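PDB 5FOC: leucyl-trna synthetase from Plasmodium falciparum, which probably joins leucine to its tRNA for protein synthesis and, through the editing domain represented here, probably hydrolyses wrongly charged tRNA. Local coordinates for residues T9-V15 against V121-T127; G135-I141 against G253-S259; Y148-D154 against C179-C185. The protein carries 2 engineered substitutions. All blocks are in the same frame, centred on the assembly; numbering follows the deposited sequence.

All three contacts are antiparallel strand pairs in one curved mixed sheet of the editing domain. Contact 1 lies nearest the middle of the chain and links the other two: Ser126 N reaches Ile254 O of contact 2, and Ile122 N reaches Ile182 O of contact 3. Contacts 1 and 2 are almost wholly buried, whereas contact 3, about 13 Å from the centre of the chain, has partly exposed residues toward its ends. The chemistry follows this placing. Contact 1 is regular backbone pairing with mostly aliphatic and aromatic side chains on its two faces, contact 2 adds amide groups where its strands pass into loops, and contact 3 ends in a polar network around Asn181, Tyr183 and Asp154.

Contact 1 (T9-V15 against V121-T127); sequences TLIKIFV and VIFLGST
Ile13 and Phe123 face each other as an antiparallel hydrogen-bonded pair within a run of six bridged pairs between strands 9-15 and 121-127, whose axes come within 4.4 Å at 146° in the large mixed sheet of the editing domain. Backbone bonds carry the pairing. Thr9 with Thr127, Ile11 with Gly125 and Ile13 with Phe123 each exchange two N-H···O bonds, and Val15 N adds a seventh to Val121 O. Gly125 O is gripped twice, by Ile11 N at 2.8 Å and by a CA-H contact from Leu10 CA at 3.1 Å. At one end a water touches Thr9 OG1 and donates to Thr127 O, tying the strands once more.

Apolar packing differs on the two faces. Where Ile11, Ile13 and Phe123 project, Gly125 leaves room for its neighbour: Ile13, its CG1 turned away from its own carbonyl carbon (chi1 -64°) and its chain then extended, lays CD1 3.7 Å from Gly125 CA. Ile11 CD1 meets the Thr127 methyl CG2 at 3.8 Å. On the other face Phe14 and Ile122 lie side by side, with Phe14 CE1 3.6 Å from Ile122 CD1, while Ile122 CG2 packs against Lys12 CB. Beyond that aliphatic stem, Lys12 NZ finds Leu367 O and the carboxylate of Asp154. At the strand end Val15 points toward its partner strand, and its CG2 abuts the Phe123 ring edge in plane, 3.5 Å from Phe123 CE1.

Both strands are interior to the sheet: 9-15 also pairs with strands 369-373 and 227-229, 121-127 runs parallel to strand 181-185, and Phe21 of helix 18-35 covers Val15, Val121 and Phe123.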
loop_
_atom_site.group_PDB
_atom_site.type_symbol
_atom_site.label_atom_id
_atom_site.label_comp_id
_atom_site.label_asym_id
_atom_site.label_seq_id
_atom_site.Cartn_x
_atom_site.Cartn_y
_atom_site.Cartn_z
ATOM N N THR A 9 -1.818 6.500 8.850
ATOM C CA THR A 9 -2.847 6.885 7.901
ATOM C C THR A 9 -2.785 5.825 6.801
ATOM O O THR A 9 -1.721 5.526 6.317
ATOM C CB THR A 9 -2.635 8.277 7.310
ATOM O OG1 THR A 9 -2.563 9.239 8.346
ATOM C CG2 THR A 9 -3.807 8.642 6.404
ATOM N N LEU A 10 -3.881 5.136 6.626
ATOM C CA LEU A 10 -4.033 4.208 5.495
ATOM C C LEU A 10 -4.627 4.953 4.308
ATOM O O LEU A 10 -5.611 5.662 4.425
ATOM C CB LEU A 10 -4.917 3.011 5.858
ATOM C CG LEU A 10 -4.584 2.267 7.153
ATOM C CD1 LEU A 10 -5.485 1.054 7.279
ATOM C CD2 LEU A 10 -3.116 1.918 7.235
ATOM N N ILE A 11 -3.973 4.790 3.161
ATOM C CA ILE A 11 -4.404 5.416 1.907
ATOM C C ILE A 11 -4.922 4.304 1.013
ATOM O O ILE A 11 -4.312 3.252 0.916
ATOM C CB ILE A 11 -3.232 6.186 1.276
ATOM C CG1 ILE A 11 -2.791 7.335 2.236
ATOM C CG2 ILE A 11 -3.602 6.761 -0.091
ATOM C CD1 ILE A 11 -1.570 8.101 1.801
ATOM N N LYS A 12 -6.074 4.592 0.371
ATOM C CA LYS A 12 -6.654 3.661 -0.614
ATOM C C LYS A 12 -5.840 3.688 -1.891
ATOM O O LYS A 12 -5.755 4.708 -2.522
ATOM C CB LYS A 12 -8.093 3.997 -0.884
ATOM C CG LYS A 12 -9.009 3.665 0.286
ATOM C CD LYS A 12 -10.381 4.221 0.109
ATOM C CE LYS A 12 -11.340 3.937 1.238
ATOM N NZ LYS A 12 -12.605 4.632 0.965
ATOM N N ILE A 13 -5.182 2.587 -2.163
ATOM C CA ILE A 13 -4.339 2.460 -3.339
ATOM C C ILE A 13 -5.096 1.531 -4.315
ATOM O O ILE A 13 -5.099 0.333 -4.185
ATOM C CB ILE A 13 -2.912 1.941 -2.999
ATOM C CG1 ILE A 13 -2.162 2.943 -2.121
ATOM C CG2 ILE A 13 -2.096 1.693 -4.251
ATOM C CD1 ILE A 13 -0.814 2.446 -1.634
ATOM N N PHE A 14 -5.703 2.154 -5.329
ATOM C CA PHE A 14 -6.583 1.425 -6.223
ATOM C C PHE A 14 -5.731 0.750 -7.307
ATOM O O PHE A 14 -4.690 1.269 -7.715
ATOM C CB PHE A 14 -7.515 2.425 -6.933
ATOM C CG PHE A 14 -8.469 3.138 -5.997
ATOM C CD1 PHE A 14 -9.669 2.558 -5.626
ATOM C CD2 PHE A 14 -8.149 4.378 -5.489
ATOM C CE1 PHE A 14 -10.511 3.203 -4.730
ATOM C CE2 PHE A 14 -9.000 5.034 -4.598
ATOM C CZ PHE A 14 -10.167 4.441 -4.208
ATOM N N VAL A 15 -6.182 -0.429 -7.712
ATOM C CA VAL A 15 -5.600 -1.135 -8.863
ATOM C C VAL A 15 -6.205 -0.626 -10.189
ATOM O O VAL A 15 -7.408 -0.538 -10.322
ATOM C CB VAL A 15 -5.848 -2.648 -8.717
ATOM C CG1 VAL A 15 -5.514 -3.434 -9.986
ATOM C CG2 VAL A 15 -5.086 -3.200 -7.497
ATOM N N VAL A 121 -10.886 -2.823 -6.077
ATOM C CA VAL A 121 -9.734 -3.569 -5.554
ATOM C C VAL A 121 -8.736 -2.570 -5.020
ATOM O O VAL A 121 -8.230 -1.738 -5.743
ATOM C CB VAL A 121 -9.054 -4.476 -6.585
ATOM C CG1 VAL A 121 -7.869 -5.198 -5.948
ATOM C CG2 VAL A 121 -10.048 -5.445 -7.254
ATOM N N ILE A 122 -8.450 -2.644 -3.688
ATOM C CA ILE A 122 -7.725 -1.587 -3.054
ATOM C C ILE A 122 -6.626 -2.183 -2.152
ATOM O O ILE A 122 -6.973 -2.989 -1.241
ATOM C CB ILE A 122 -8.650 -0.684 -2.193
ATOM C CG1 ILE A 122 -9.689 0.044 -3.046
ATOM C CG2 ILE A 122 -7.839 0.296 -1.328
ATOM C CD1 ILE A 122 -10.818 0.654 -2.275
ATOM N N PHE A 123 -5.372 -1.825 -2.409
ATOM C CA PHE A 123 -4.249 -2.065 -1.473
ATOM C C PHE A 123 -4.352 -0.987 -0.405
ATOM O O PHE A 123 -4.533 0.156 -0.635
ATOM C CB PHE A 123 -2.886 -2.013 -2.194
ATOM C CG PHE A 123 -2.590 -3.204 -3.057
ATOM C CD1 PHE A 123 -3.167 -3.320 -4.332
ATOM C CD2 PHE A 123 -1.753 -4.206 -2.642
ATOM C CE1 PHE A 123 -2.853 -4.429 -5.126
ATOM C CE2 PHE A 123 -1.470 -5.306 -3.408
ATOM C CZ PHE A 123 -2.005 -5.414 -4.678
ATOM N N LEU A 124 -4.182 -1.430 0.883
ATOM C CA LEU A 124 -4.240 -0.440 1.958
ATOM C C LEU A 124 -2.808 -0.039 2.324
ATOM O O LEU A 124 -2.099 -0.831 2.971
ATOM C CB LEU A 124 -4.979 -1.024 3.154
ATOM C CG LEU A 124 -6.484 -1.181 3.055
ATOM C CD1 LEU A 124 -7.064 -1.961 4.238
ATOM C CD2 LEU A 124 -7.140 0.176 2.951
ATOM N N GLY A 125 -2.380 1.139 1.832
ATOM C CA GLY A 125 -1.035 1.642 1.963
ATOM C C GLY A 125 -0.971 2.312 3.329
ATOM O O GLY A 125 -1.893 2.995 3.662
ATOM N N SER A 126 0.153 2.179 3.994
ATOM C CA SER A 126 0.291 2.763 5.361
ATOM C C SER A 126 1.400 3.819 5.346
ATOM O O SER A 126 2.490 3.550 4.817
ATOM C CB SER A 126 0.647 1.609 6.253
ATOM O OG SER A 126 0.759 2.178 7.561
ATOM N N THR A 127 1.158 4.984 5.965
ATOM C CA THR A 127 2.142 6.047 6.024
ATOM C C THR A 127 2.040 6.808 7.366
ATOM O O THR A 127 0.924 7.010 7.887
ATOM C CB THR A 127 2.019 7.037 4.819
ATOM O OG1 THR A 127 3.089 7.968 4.842
ATOM C CG2 THR A 127 0.723 7.770 4.822
HETATM O O HOH W 1 -0.150 9.163 9.515
HETATM O O HOH W 2 -10.106 -0.926 -8.265
#

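Contact 2 (G135-I141 against G253-S259); sequences GQNYTFI and GIVPCVS
Strands 138-141 and 254-257 run antiparallel, their axes 4.5 Å apart at 150°, and Tyr138-Cys257 and Phe140-Val255 form hydrogen-bonded pairs. The two, far apart in the chain, pair within the central mixed sheet of the editing domain. The register slips by one residue at Asn137: its N bonds to Cys257 O at 2.9 Å, while Cys257 N bonds to Tyr138 O.

Phe140 and Cys257 carry the apolar contact. Cys257 CB sits over one face of the Phe140 ring, 3.3 Å from Phe140 CE2, and SG approaches obliquely, a sulfur-aromatic contact; a small, polarisable thiol suits so close a ring. Val255 CG2 meets the ring edge, and Cys268 of helix 263-274 touches the Phe140 side chain.

Where the strands give way to loops, amides replace hydrocarbon. Asn137, its CG lodged between its backbone N and carbonyl carbon (chi1 57°), gives ND2 to Ser259 OG at 2.9 Å. Pro256 pairs with Thr139 at a non-hydrogen-bonded site, so its missing N-H costs strand 138-141 no bond. Gln136 is extended, its amide crossing Pro256 with Gln136 CD 3.4 Å from Pro256 CB. That reach brings Gln136 NE2 within 2.8 Å of Tyr138 O, opposite Cys257 N across the carbonyl plane.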
loop_
_atom_site.group_PDB
_atom_site.type_symbol
_atom_site.label_atom_id
_atom_site.label_comp_id
_atom_site.label_asym_id
_atom_site.label_seq_id
_atom_site.Cartn_x
_atom_site.Cartn_y
_atom_site.Cartn_z
ATOM N N GLY A 135 3.231 13.196 -3.805
ATOM C CA GLY A 135 4.472 12.776 -4.449
ATOM C C GLY A 135 4.660 11.297 -4.680
ATOM O O GLY A 135 5.737 10.893 -5.052
ATOM N N GLN A 136 3.660 10.473 -4.370
ATOM C CA GLN A 136 3.807 9.037 -4.456
ATOM C C GLN A 136 4.114 8.632 -5.919
ATOM O O GLN A 136 3.349 9.046 -6.790
ATOM C CB GLN A 136 2.552 8.313 -3.988
ATOM C CG GLN A 136 2.757 6.827 -3.879
ATOM C CD GLN A 136 1.568 6.042 -3.414
ATOM O OE1 GLN A 136 0.581 6.611 -2.963
ATOM N NE2 GLN A 136 1.609 4.721 -3.605
ATOM N N ASN A 137 5.191 7.913 -6.110
ATOM C CA ASN A 137 5.563 7.422 -7.493
ATOM C C ASN A 137 5.472 5.930 -7.693
ATOM O O ASN A 137 5.397 5.435 -8.842
ATOM C CB ASN A 137 6.882 8.046 -7.970
ATOM C CG ASN A 137 8.065 7.813 -7.068
ATOM O OD1 ASN A 137 7.890 7.634 -5.827
ATOM N ND2 ASN A 137 9.267 7.899 -7.605
ATOM N N TYR A 138 5.455 5.143 -6.619
ATOM C CA TYR A 138 5.336 3.722 -6.630
ATOM C C TYR A 138 4.584 3.258 -5.384
ATOM O O TYR A 138 4.222 4.112 -4.533
ATOM C CB TYR A 138 6.703 3.013 -6.713
ATOM C CG TYR A 138 7.395 3.310 -7.994
ATOM C CD1 TYR A 138 7.058 2.569 -9.101
ATOM C CD2 TYR A 138 8.300 4.339 -8.132
ATOM C CE1 TYR A 138 7.658 2.839 -10.316
ATOM C CE2 TYR A 138 8.938 4.602 -9.342
ATOM C CZ TYR A 138 8.558 3.852 -10.456
ATOM O OH TYR A 138 9.169 4.169 -11.696
ATOM N N THR A 139 4.284 1.980 -5.356
ATOM C CA THR A 139 3.714 1.323 -4.182
ATOM C C THR A 139 4.632 0.172 -3.826
ATOM O O THR A 139 4.959 -0.661 -4.626
ATOM C CB THR A 139 2.281 0.812 -4.509
ATOM O OG1 THR A 139 1.433 1.930 -4.772
ATOM C CG2 THR A 139 1.746 -0.078 -3.392
ATOM N N PHE A 140 5.088 0.111 -2.578
ATOM C CA PHE A 140 5.955 -0.963 -2.166
ATOM C C PHE A 140 5.229 -2.064 -1.383
ATOM O O PHE A 140 4.290 -1.781 -0.595
ATOM C CB PHE A 140 7.081 -0.494 -1.239
ATOM C CG PHE A 140 8.118 0.390 -1.846
ATOM C CD1 PHE A 140 8.900 -0.032 -2.935
ATOM C CD2 PHE A 140 8.429 1.614 -1.240
ATOM C CE1 PHE A 140 9.940 0.794 -3.414
ATOM C CE2 PHE A 140 9.442 2.412 -1.705
ATOM C CZ PHE A 140 10.190 2.014 -2.820
ATOM N N ILE A 141 5.666 -3.288 -1.649
ATOM C CA ILE A 141 5.147 -4.504 -1.020
ATOM C C ILE A 141 6.294 -5.433 -0.705
ATOM O O ILE A 141 7.354 -5.350 -1.317
ATOM C CB ILE A 141 4.092 -5.179 -1.931
ATOM C CG1 ILE A 141 3.191 -6.118 -1.179
ATOM C CG2 ILE A 141 4.742 -5.896 -3.099
ATOM C CD1 ILE A 141 1.939 -6.547 -1.937
ATOM N N GLY A 253 1.649 -3.537 5.831
ATOM C CA GLY A 253 2.768 -4.160 5.161
ATOM C C GLY A 253 2.736 -3.684 3.684
ATOM O O GLY A 253 3.420 -4.310 2.893
ATOM N N ILE A 254 2.084 -2.574 3.418
ATOM C CA ILE A 254 2.088 -1.954 2.036
ATOM C C ILE A 254 2.392 -0.491 2.296
ATOM O O ILE A 254 1.712 0.149 3.125
ATOM C CB ILE A 254 0.725 -2.087 1.391
ATOM C CG1 ILE A 254 0.393 -3.565 1.244
ATOM C CG2 ILE A 254 0.784 -1.410 -0.013
ATOM C CD1 ILE A 254 -1.066 -3.949 1.173
ATOM N N VAL A 255 3.397 0.045 1.633
ATOM C CA VAL A 255 3.707 1.424 1.816
ATOM C C VAL A 255 3.811 2.234 0.518
ATOM O O VAL A 255 4.350 1.744 -0.457
ATOM C CB VAL A 255 4.973 1.600 2.650
ATOM C CG1 VAL A 255 4.783 0.977 4.043
ATOM C CG2 VAL A 255 6.164 1.005 2.000
ATOM N N PRO A 256 3.334 3.462 0.561
ATOM C CA PRO A 256 3.550 4.384 -0.563
ATOM C C PRO A 256 5.008 4.681 -0.705
ATOM O O PRO A 256 5.714 4.873 0.308
ATOM C CB PRO A 256 2.743 5.632 -0.198
ATOM C CG PRO A 256 2.152 5.374 1.154
ATOM C CD PRO A 256 2.545 4.060 1.652
ATOM N N CYS A 257 5.535 4.688 -1.933
ATOM C CA CYS A 257 6.868 5.101 -2.234
ATOM C C CYS A 257 6.775 6.591 -2.544
ATOM O O CYS A 257 6.057 6.986 -3.486
ATOM C CB CYS A 257 7.422 4.351 -3.465
ATOM S SG CYS A 257 9.033 4.947 -3.961
ATOM N N VAL A 258 7.438 7.435 -1.745
ATOM C CA VAL A 258 7.629 8.835 -2.067
ATOM C C VAL A 258 9.104 9.108 -2.080
ATOM O O VAL A 258 9.666 9.582 -1.084
ATOM C CB VAL A 258 6.918 9.823 -1.113
ATOM C CG1 VAL A 258 7.002 11.269 -1.628
ATOM C CG2 VAL A 258 5.488 9.430 -0.934
ATOM N N SER A 259 9.762 8.856 -3.203
ATOM C CA SER A 259 11.216 8.836 -3.244
ATOM C C SER A 259 11.879 10.196 -3.057
ATOM O O SER A 259 13.034 10.269 -2.614
ATOM C CB SER A 259 11.753 8.114 -4.464
ATOM O OG SER A 259 11.253 8.756 -5.624
#

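Contact 3 (Y148-D154 against C179-C185); sequences YLTLGFD and CPNIYVC
Thr150 and Tyr183 form the middle hydrogen-bonded pair between strands 148-152 and 181-185, which run antiparallel with axes 4.5 Å apart at 144° in the large mixed sheet of the editing domain. Tyr148-Cys185 and Gly152-Asn181 repeat the two-bond pattern on either side, the shortest backbone bond being Tyr183 N to Thr150 O at 2.7 Å and the longest Asn181 N to Gly152 O at 3.3 Å.

Aliphatic contacts line one face. Leu151 CD2 rests 3.8 Å from Ile182 CG1, and Leu149 and Val184 point the same way, their branched ends filling the side toward Phe21 of helix 18-35. On the other face Gly152 offers only hydrogens, so the Tyr183 ring can lean in, Tyr183 CE2 lying 3.7 Å from Gly152 CA.

Sulfur meets an aromatic ring just past the strand. Cys179, the first residue beyond helix 172-178, holds SG opposite its own carbonyl carbon (chi1 -65°), which carries the sulfur over one face of Phe153, 4.0 Å from the ring centroid and displaced toward the rim.

Polar side chains gather beyond the strand end. Tyr183 OH donates to Phe153 O at 2.6 Å from above the carbonyl plane. Asn181 directs both hydrogens of ND2 within its amide plane: one to Tyr183 OH, the other to the anti lone pair of Asp154 OD1 at 2.9 Å, with carboxylate and amide planes 79° apart. A water donates to Asn181 OD1.

These donors and acceptors hold residues 153-154 against the strand end, and the salt bridge from Lys12 of strand 9-15 probably stabilises the negative charge of Asp154.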
loop_
_atom_site.group_PDB
_atom_site.type_symbol
_atom_site.label_atom_id
_atom_site.label_comp_id
_atom_site.label_asym_id
_atom_site.label_seq_id
_atom_site.Cartn_x
_atom_site.Cartn_y
_atom_site.Cartn_z
ATOM N N TYR A 148 -3.231 -10.845 2.292
ATOM C CA TYR A 148 -4.577 -11.347 2.372
ATOM C C TYR A 148 -5.544 -10.425 1.637
ATOM O O TYR A 148 -5.391 -9.239 1.617
ATOM C CB TYR A 148 -4.998 -11.489 3.874
ATOM C CG TYR A 148 -4.277 -12.633 4.528
ATOM C CD1 TYR A 148 -2.909 -12.535 4.827
ATOM C CD2 TYR A 148 -4.937 -13.812 4.861
ATOM C CE1 TYR A 148 -2.227 -13.581 5.441
ATOM C CE2 TYR A 148 -4.267 -14.855 5.517
ATOM C CZ TYR A 148 -2.914 -14.735 5.787
ATOM O OH TYR A 148 -2.222 -15.755 6.410
ATOM N N LEU A 149 -6.550 -11.050 1.014
ATOM C CA LEU A 149 -7.626 -10.319 0.342
ATOM C C LEU A 149 -8.883 -10.559 1.173
ATOM O O LEU A 149 -9.232 -11.706 1.424
ATOM C CB LEU A 149 -7.873 -10.852 -1.115
ATOM C CG LEU A 149 -6.836 -10.362 -2.109
ATOM C CD1 LEU A 149 -5.421 -10.808 -1.852
ATOM C CD2 LEU A 149 -7.300 -10.898 -3.456
ATOM N N THR A 150 -9.560 -9.462 1.534
ATOM C CA THR A 150 -10.762 -9.480 2.351
ATOM C C THR A 150 -11.664 -8.273 2.019
ATOM O O THR A 150 -11.175 -7.181 1.638
ATOM C CB THR A 150 -10.412 -9.466 3.861
ATOM O OG1 THR A 150 -11.569 -9.886 4.561
ATOM C CG2 THR A 150 -10.001 -8.116 4.304
ATOM N N LEU A 151 -12.965 -8.477 2.144
ATOM C CA LEU A 151 -13.952 -7.475 1.792
ATOM C C LEU A 151 -14.158 -6.489 2.937
ATOM O O LEU A 151 -14.126 -6.923 4.114
ATOM C CB LEU A 151 -15.277 -8.148 1.412
ATOM C CG LEU A 151 -15.391 -8.873 0.030
ATOM C CD1 LEU A 151 -16.588 -9.792 0.015
ATOM C CD2 LEU A 151 -15.488 -7.779 -1.006
ATOM N N GLY A 152 -14.298 -5.211 2.657
ATOM C CA GLY A 152 -14.506 -4.235 3.729
ATOM C C GLY A 152 -15.282 -3.041 3.262
ATOM O O GLY A 152 -15.693 -2.940 2.066
ATOM N N PHE A 153 -15.434 -2.117 4.185
ATOM C CA PHE A 153 -16.270 -0.962 4.000
ATOM C C PHE A 153 -15.486 0.207 3.431
ATOM O O PHE A 153 -14.280 0.370 3.692
ATOM C CB PHE A 153 -16.853 -0.535 5.347
ATOM C CG PHE A 153 -17.626 -1.632 6.062
ATOM C CD1 PHE A 153 -18.887 -1.993 5.604
ATOM C CD2 PHE A 153 -17.100 -2.295 7.163
ATOM C CE1 PHE A 153 -19.616 -2.993 6.190
ATOM C CE2 PHE A 153 -17.847 -3.295 7.802
ATOM C CZ PHE A 153 -19.102 -3.650 7.312
ATOM N N ASP A 154 -16.210 1.046 2.685
ATOM C CA ASP A 154 -15.629 2.237 2.078
ATOM C C ASP A 154 -15.461 3.352 3.081
ATOM O O ASP A 154 -14.567 4.183 2.919
ATOM C CB ASP A 154 -16.474 2.723 0.885
ATOM C CG ASP A 154 -15.702 3.667 -0.031
ATOM O OD1 ASP A 154 -14.640 3.257 -0.575
ATOM O OD2 ASP A 154 -16.155 4.823 -0.191
ATOM N N CYS A 179 -20.157 -4.903 1.605
ATOM C CA CYS A 179 -18.775 -4.433 1.602
ATOM C C CYS A 179 -18.310 -4.210 0.154
ATOM O O CYS A 179 -18.127 -5.195 -0.618
ATOM C CB CYS A 179 -17.892 -5.468 2.273
ATOM S SG CYS A 179 -18.267 -5.665 4.015
ATOM N N PRO A 180 -18.123 -2.938 -0.239
ATOM C CA PRO A 180 -17.877 -2.705 -1.708
ATOM C C PRO A 180 -16.444 -2.858 -2.147
ATOM O O PRO A 180 -16.166 -2.797 -3.352
ATOM C CB PRO A 180 -18.285 -1.245 -1.878
ATOM C CG PRO A 180 -17.955 -0.638 -0.550
ATOM C CD PRO A 180 -18.407 -1.663 0.447
ATOM N N ASN A 181 -15.498 -3.011 -1.224
ATOM C CA ASN A 181 -14.065 -2.995 -1.546
ATOM C C ASN A 181 -13.404 -4.302 -1.196
ATOM O O ASN A 181 -13.690 -4.877 -0.109
ATOM C CB ASN A 181 -13.355 -1.852 -0.770
ATOM C CG ASN A 181 -13.923 -0.490 -1.099
ATOM O OD1 ASN A 181 -14.537 -0.317 -2.162
ATOM N ND2 ASN A 181 -13.754 0.479 -0.217
ATOM N N ILE A 182 -12.559 -4.803 -2.099
ATOM C CA ILE A 182 -11.648 -5.876 -1.820
ATOM C C ILE A 182 -10.380 -5.215 -1.338
ATOM O O ILE A 182 -9.694 -4.594 -2.098
ATOM C CB ILE A 182 -11.354 -6.757 -3.040
ATOM C CG1 ILE A 182 -12.624 -7.463 -3.469
ATOM C CG2 ILE A 182 -10.278 -7.764 -2.724
ATOM C CD1 ILE A 182 -12.596 -7.947 -4.895
ATOM N N TYR A 183 -10.040 -5.384 -0.035
ATOM C CA TYR A 183 -8.772 -4.916 0.475
ATOM C C TYR A 183 -7.664 -5.937 0.482
ATOM O O TYR A 183 -7.910 -7.102 0.720
ATOM C CB TYR A 183 -8.972 -4.388 1.907
ATOM C CG TYR A 183 -9.811 -3.134 2.024
ATOM C CD1 TYR A 183 -9.542 -1.996 1.233
ATOM C CD2 TYR A 183 -10.927 -3.066 2.882
ATOM C CE1 TYR A 183 -10.299 -0.835 1.347
ATOM C CE2 TYR A 183 -11.699 -1.905 2.987
ATOM C CZ TYR A 183 -11.384 -0.782 2.228
ATOM O OH TYR A 183 -12.083 0.395 2.239
ATOM N N VAL A 184 -6.452 -5.484 0.158
ATOM C CA VAL A 184 -5.267 -6.294 0.227
ATOM C C VAL A 184 -4.423 -5.737 1.394
ATOM O O VAL A 184 -4.115 -4.528 1.440
ATOM C CB VAL A 184 -4.394 -6.227 -1.042
ATOM C CG1 VAL A 184 -3.283 -7.235 -0.970
ATOM C CG2 VAL A 184 -5.257 -6.506 -2.294
ATOM N N CYS A 185 -4.020 -6.642 2.274
ATOM C CA CYS A 185 -3.310 -6.222 3.528
ATOM C C CYS A 185 -2.657 -7.423 4.180
ATOM O O CYS A 185 -2.969 -8.564 3.895
ATOM C CB CYS A 185 -4.302 -5.573 4.460
ATOM S SG CYS A 185 -5.693 -6.625 4.937
HETATM O O HOH W 3 -16.135 1.844 -2.621
#